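Local coordinates for protein putative primosome component (Streptococcus pyogenes serotype M3, PDB 2QGZ) that probably acts as an ATP-binding helicase loader of the primosome, helping to place the replicative helicase on DNA, at residues 155-161 with 253-259. Numbering follows the deposited sequence.
Sequences LYLYGDM and FTSNYSF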
loop_
_atom_site.group_PDB
_atom_site.type_symbol
_atom_site.label_atom_id
_atom_site.label_comp_id
_atom_site.label_asym_id
_atom_site.label_seq_id
_atom_site.Cartn_x
_atom_site.Cartn_y
_atom_site.Cartn_z
ATOM N N LEU A 155 3.313 -2.353 -5.800
ATOM C CA LEU A 155 3.570 -3.727 -5.406
ATOM C C LEU A 155 2.436 -4.316 -4.577
ATOM O O LEU A 155 1.778 -3.615 -3.813
ATOM C CB LEU A 155 4.867 -3.819 -4.595
ATOM C CG LEU A 155 6.213 -3.856 -5.322
ATOM C CD1 LEU A 155 6.483 -2.537 -6.034
ATOM C CD2 LEU A 155 7.306 -4.122 -4.300
ATOM N N TYR A 156 2.205 -5.608 -4.758
ATOM C CA TYR A 156 1.208 -6.341 -3.994
ATOM C C TYR A 156 2.070 -7.310 -3.174
ATOM O O TYR A 156 2.578 -8.306 -3.702
ATOM C CB TYR A 156 0.255 -7.094 -4.932
ATOM C CG TYR A 156 -0.799 -7.952 -4.236
ATOM C CD1 TYR A 156 -0.499 -9.243 -3.797
ATOM C CD2 TYR A 156 -2.099 -7.475 -4.036
ATOM C CE1 TYR A 156 -1.462 -10.038 -3.187
ATOM C CE2 TYR A 156 -3.069 -8.259 -3.423
ATOM C CZ TYR A 156 -2.743 -9.543 -3.003
ATOM O OH TYR A 156 -3.699 -10.341 -2.409
ATOM N N LEU A 157 2.274 -6.979 -1.899
ATOM C CA LEU A 157 3.091 -7.791 -0.998
ATOM C C LEU A 157 2.243 -8.697 -0.141
ATOM O O LEU A 157 1.427 -8.228 0.651
ATOM C CB LEU A 157 3.913 -6.911 -0.047
ATOM C CG LEU A 157 5.169 -6.220 -0.554
ATOM C CD1 LEU A 157 5.799 -5.424 0.578
ATOM C CD2 LEU A 157 6.135 -7.262 -1.064
ATOM N N TYR A 158 2.449 -9.995 -0.257
ATOM C CA TYR A 158 1.670 -10.889 0.569
ATOM C C TYR A 158 2.559 -11.905 1.279
ATOM O O TYR A 158 3.643 -12.245 0.801
ATOM C CB TYR A 158 0.603 -11.577 -0.284
ATOM C CG TYR A 158 1.099 -12.756 -1.079
ATOM C CD1 TYR A 158 1.040 -14.046 -0.548
ATOM C CD2 TYR A 158 1.616 -12.591 -2.361
ATOM C CE1 TYR A 158 1.484 -15.145 -1.275
ATOM C CE2 TYR A 158 2.063 -13.680 -3.096
ATOM C CZ TYR A 158 1.994 -14.957 -2.543
ATOM O OH TYR A 158 2.452 -16.046 -3.246
ATOM N N GLY A 159 2.088 -12.380 2.426
ATOM C CA GLY A 159 2.839 -13.349 3.206
ATOM C C GLY A 159 2.222 -13.461 4.588
ATOM O O GLY A 159 1.179 -12.854 4.854
ATOM N N ASP A 160 2.859 -14.224 5.468
ATOM C CA ASP A 160 2.346 -14.406 6.814
ATOM C C ASP A 160 2.145 -13.088 7.554
ATOM O O ASP A 160 2.732 -12.059 7.215
ATOM C CB ASP A 160 3.271 -15.321 7.624
ATOM C CG ASP A 160 3.421 -16.703 6.999
ATOM O OD1 ASP A 160 2.700 -17.008 6.017
ATOM O OD2 ASP A 160 4.262 -17.487 7.495
ATOM N N MET A 161 1.306 -13.143 8.580
ATOM C CA MET A 161 0.975 -11.986 9.382
ATOM C C MET A 161 2.133 -11.597 10.307
ATOM O O MET A 161 2.808 -12.461 10.877
ATOM C CB MET A 161 -0.282 -12.308 10.192
ATOM C CG MET A 161 -0.953 -11.120 10.863
ATOM S SD MET A 161 -2.539 -11.603 11.631
ATOM C CE MET A 161 -1.958 -12.148 13.262
ATOM N N PHE A 253 -0.350 -2.665 -2.144
ATOM C CA PHE A 253 -1.212 -3.448 -1.266
ATOM C C PHE A 253 -0.364 -4.418 -0.454
ATOM O O PHE A 253 0.767 -4.720 -0.820
ATOM C CB PHE A 253 -2.205 -4.318 -2.056
ATOM C CG PHE A 253 -2.940 -3.607 -3.151
ATOM C CD1 PHE A 253 -2.321 -3.349 -4.373
ATOM C CD2 PHE A 253 -4.281 -3.245 -2.981
ATOM C CE1 PHE A 253 -3.027 -2.743 -5.421
ATOM C CE2 PHE A 253 -5.004 -2.635 -4.023
ATOM C CZ PHE A 253 -4.373 -2.386 -5.247
ATOM N N THR A 254 -0.919 -4.902 0.648
ATOM C CA THR A 254 -0.262 -5.926 1.458
ATOM C C THR A 254 -1.415 -6.886 1.750
ATOM O O THR A 254 -2.574 -6.469 1.838
ATOM C CB THR A 254 0.286 -5.410 2.804
ATOM O OG1 THR A 254 -0.799 -4.975 3.616
ATOM C CG2 THR A 254 1.260 -4.260 2.601
ATOM N N SER A 255 -1.120 -8.164 1.909
ATOM C CA SER A 255 -2.188 -9.114 2.164
ATOM C C SER A 255 -1.643 -10.441 2.690
ATOM O O SER A 255 -0.447 -10.711 2.594
ATOM C CB SER A 255 -2.967 -9.344 0.857
ATOM O OG SER A 255 -4.021 -10.274 1.024
ATOM N N ASN A 256 -2.526 -11.258 3.259
ATOM C CA ASN A 256 -2.136 -12.573 3.758
ATOM C C ASN A 256 -2.321 -13.576 2.620
ATOM O O ASN A 256 -1.843 -14.709 2.697
ATOM C CB ASN A 256 -3.007 -12.990 4.943
ATOM C CG ASN A 256 -2.774 -12.137 6.170
ATOM O OD1 ASN A 256 -1.646 -12.001 6.634
ATOM N ND2 ASN A 256 -3.842 -11.564 6.708
ATOM N N TYR A 257 -2.995 -13.139 1.556
ATOM C CA TYR A 257 -3.279 -13.998 0.413
ATOM C C TYR A 257 -2.643 -13.520 -0.882
ATOM O O TYR A 257 -2.477 -12.324 -1.101
ATOM C CB TYR A 257 -4.793 -14.081 0.180
ATOM C CG TYR A 257 -5.615 -14.318 1.427
ATOM C CD1 TYR A 257 -5.614 -15.563 2.069
ATOM C CD2 TYR A 257 -6.384 -13.291 1.978
ATOM C CE1 TYR A 257 -6.360 -15.772 3.231
ATOM C CE2 TYR A 257 -7.129 -13.491 3.138
ATOM C CZ TYR A 257 -7.113 -14.731 3.758
ATOM O OH TYR A 257 -7.839 -14.918 4.912
ATOM N N SER A 258 -2.313 -14.471 -1.748
ATOM C CA SER A 258 -1.739 -14.174 -3.054
ATOM C C SER A 258 -2.919 -13.747 -3.922
ATOM O O SER A 258 -4.059 -13.762 -3.456
ATOM C CB SER A 258 -1.116 -15.431 -3.652
ATOM O OG SER A 258 -2.119 -16.402 -3.922
ATOM N N PHE A 259 -2.657 -13.376 -5.173
ATOM C CA PHE A 259 -3.730 -12.967 -6.074
ATOM C C PHE A 259 -4.811 -14.032 -6.131
ATOM O O PHE A 259 -5.966 -13.786 -5.775
ATOM C CB PHE A 259 -3.206 -12.736 -7.491
ATOM C CG PHE A 259 -2.551 -11.404 -7.692
ATOM C CD1 PHE A 259 -2.894 -10.312 -6.894
ATOM C CD2 PHE A 259 -1.621 -11.226 -8.707
ATOM C CE1 PHE A 259 -2.322 -9.066 -7.110
ATOM C CE2 PHE A 259 -1.042 -9.987 -8.932
ATOM C CZ PHE A 259 -1.395 -8.904 -8.131
#
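Four backbone hydrogen bonds join strands 155-158 and 253-255 as parallel neighbours: F253 N gives to L155 O, L157 N to F253 O (2.9 Å), S255 N to L157 O, and the ladder closes with the bond from G159 N to S255 O. Short segments of the two strands run 17° from parallel, with Y156, L157 and Y158 paired to F253, T254 and S255.

A fifth bond comes from a side chain. With CG anti to the backbone N (chi1 177°), the Y156 ring reaches along the neighbouring strand, and its OH donates to Y257 O at 2.7 Å, approaching from above that carbonyl's plane. The turn after the strand is also fixed from within, because Y257 N donates to S255 OG at 3.1 Å in an ST turn.

This pair lies inside the parallel sheet of a P-loop NTPase, where G159 probably opens the Walker A loop. On the L157 face, T254 OG1 bonds to D221 and D222 near a bound phosphate, while L157 packs on helices 131-146 and 165-179.

Aromatic packing gathers on the face bearing Y156 and Y158. F259 CE1 sits over one face of the Y156 ring, 3.4 Å from Y156 CG, with the two ring planes inclined at 47°; F253 CB touches Y156 CD2. S258, the N-cap of helix 259-263, lays its CB over the Y158 ring in a CH-pi contact, 3.6 Å from the centroid, and Y158 also stacks with H293 of the adjoining strand.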